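Local coordinates for protein cytochrome c' (Rhodopseudomonas palustris, PDB 1MQV) that carries a covalently bound, high-spin heme without a sixth ligand inside a four-helix bundle and is linked to electron transport, its exact function being unknown, at residues L68-I71 against F72-A76. The protein carries 3 engineered substitutions. Numbering follows the deposited sequence.
Sequences LPKI and FEDKA. Engineered in segment 72-76: Phe-72 (natural residue Trp).
With CG1 of Ile-71 turned away from the carbonyl carbon (chi1 -68°), its CG2 methyl branch swings to the carbonyl side, where Phe-72 and Lys-75 lie. Phe-72, an engineered residue that is Trp in the natural sequence, folds its ring back beside its own backbone N, and the CG2 methyl sits over the centre of one ring face. This is a CH-pi contact: Ile-71 CG2 lies 4.0 Å from the centroid of the Phe-72 ring and 10° off the ring normal. The same methyl meets Lys-75, whose chain bends at chi2 (69°) and brings CD to 3.6 Å from Ile-71 CG2. The one methyl thus serves two neighbours, the ring and the aliphatic part of Lys-75, which lie in directions roughly at right angles. Lys-75 NZ ends in a weak hydrogen bond to Phe-55 O.

The backbone of 69-74 is held by successive i to i+3 hydrogen bonds. Phe-72 N donates to Pro-69 O at 3.0 Å, and the same step is repeated from Glu-73 N to Lys-70 O and from Asp-74 N to Ile-71 O. This turn leads from the loop after helix 34-50 into helix 75-95 of the four-helix bundle, with Asp-74 at the N-cap position, its side chain making no capping bond. Lys-70 NZ and Asp-74 OD2 are 4.5 Å apart, too far for a salt bridge.

Ile-71 also touches Phe-120 of helix 99-120, and the Ile-71 side chain lies about 4 Å from the heme. The chemistry is thus divided: backbone bonds hold the turn leading into the helix, apolar contacts gather around the buried Ile-71 near the heme, and the Lys-70 and Asp-74 charges may attract each other weakly at this distance.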
loop_
_atom_site.group_PDB
_atom_site.type_symbol
_atom_site.label_atom_id
_atom_site.label_comp_id
_atom_site.label_asym_id
_atom_site.label_seq_id
_atom_site.Cartn_x
_atom_site.Cartn_y
_atom_site.Cartn_z
ATOM N N LEU A 68 -14.766 4.208 -0.331
ATOM C CA LEU A 68 -15.798 5.080 -0.876
ATOM C C LEU A 68 -16.511 4.464 -2.078
ATOM O O LEU A 68 -15.930 3.705 -2.845
ATOM C CB LEU A 68 -15.190 6.451 -1.271
ATOM C CG LEU A 68 -14.501 7.218 -0.137
ATOM C CD1 LEU A 68 -13.870 8.510 -0.687
ATOM C CD2 LEU A 68 -15.535 7.540 0.974
ATOM N N PRO A 69 -17.804 4.796 -2.271
ATOM C CA PRO A 69 -18.509 4.217 -3.417
ATOM C C PRO A 69 -17.884 4.566 -4.766
ATOM O O PRO A 69 -18.072 3.830 -5.739
ATOM C CB PRO A 69 -19.929 4.776 -3.269
ATOM C CG PRO A 69 -20.063 4.974 -1.781
ATOM C CD PRO A 69 -18.726 5.578 -1.424
ATOM N N LYS A 70 -17.131 5.667 -4.807
ATOM C CA LYS A 70 -16.476 6.135 -6.025
ATOM C C LYS A 70 -15.666 5.019 -6.676
ATOM O O LYS A 70 -15.510 4.965 -7.901
ATOM C CB LYS A 70 -15.586 7.327 -5.703
ATOM C CG LYS A 70 -14.941 7.989 -6.959
ATOM C CD LYS A 70 -14.176 9.263 -6.598
ATOM C CE LYS A 70 -13.457 9.864 -7.809
ATOM N NZ LYS A 70 -14.395 10.314 -8.880
ATOM N N ILE A 71 -15.166 4.112 -5.852
ATOM C CA ILE A 71 -14.392 2.986 -6.342
ATOM C C ILE A 71 -15.093 2.254 -7.484
ATOM O O ILE A 71 -14.476 1.927 -8.499
ATOM C CB ILE A 71 -14.153 1.987 -5.203
ATOM C CG1 ILE A 71 -13.205 2.653 -4.182
ATOM C CG2 ILE A 71 -13.657 0.624 -5.778
ATOM C CD1 ILE A 71 -13.038 1.893 -2.868
ATOM N N PHE A 72 -16.390 2.006 -7.335
ATOM C CA PHE A 72 -17.098 1.255 -8.354
ATOM C C PHE A 72 -17.469 1.999 -9.623
ATOM O O PHE A 72 -17.959 1.396 -10.583
ATOM C CB PHE A 72 -18.298 0.560 -7.703
ATOM C CG PHE A 72 -17.886 -0.276 -6.532
ATOM C CD1 PHE A 72 -17.148 -1.435 -6.735
ATOM C CD2 PHE A 72 -18.056 0.189 -5.233
ATOM C CE1 PHE A 72 -16.577 -2.099 -5.672
ATOM C CE2 PHE A 72 -17.487 -0.477 -4.165
ATOM C CZ PHE A 72 -16.745 -1.616 -4.382
ATOM N N GLU A 73 -17.197 3.296 -9.635
ATOM C CA GLU A 73 -17.463 4.117 -10.803
ATOM C C GLU A 73 -16.179 4.384 -11.531
ATOM O O GLU A 73 -16.200 5.026 -12.560
ATOM C CB GLU A 73 -18.047 5.471 -10.426
ATOM C CG GLU A 73 -19.517 5.457 -10.046
ATOM C CD GLU A 73 -20.056 6.860 -9.809
ATOM O OE1 GLU A 73 -20.102 7.656 -10.776
ATOM O OE2 GLU A 73 -20.421 7.173 -8.653
ATOM N N ASP A 74 -15.067 3.926 -10.970
ATOM C CA ASP A 74 -13.761 4.128 -11.592
ATOM C C ASP A 74 -12.911 2.924 -11.207
ATOM O O ASP A 74 -11.744 3.076 -10.822
ATOM C CB ASP A 74 -13.124 5.386 -11.035
ATOM C CG ASP A 74 -12.638 6.306 -12.125
ATOM O OD1 ASP A 74 -12.192 5.785 -13.177
ATOM O OD2 ASP A 74 -12.697 7.539 -11.927
ATOM N N LYS A 75 -13.489 1.726 -11.340
ATOM C CA LYS A 75 -12.790 0.531 -10.887
ATOM C C LYS A 75 -11.487 0.234 -11.588
ATOM O O LYS A 75 -10.562 -0.208 -10.936
ATOM C CB LYS A 75 -13.686 -0.715 -10.946
ATOM C CG LYS A 75 -13.154 -1.892 -10.080
ATOM C CD LYS A 75 -13.262 -1.575 -8.584
ATOM C CE LYS A 75 -12.668 -2.694 -7.697
ATOM N NZ LYS A 75 -12.922 -4.073 -8.190
ATOM N N ALA A 76 -11.415 0.470 -12.899
ATOM C CA ALA A 76 -10.169 0.188 -13.630
ATOM C C ALA A 76 -9.038 1.046 -13.071
ATOM O O ALA A 76 -7.921 0.563 -12.864
ATOM C CB ALA A 76 -10.348 0.479 -15.111
#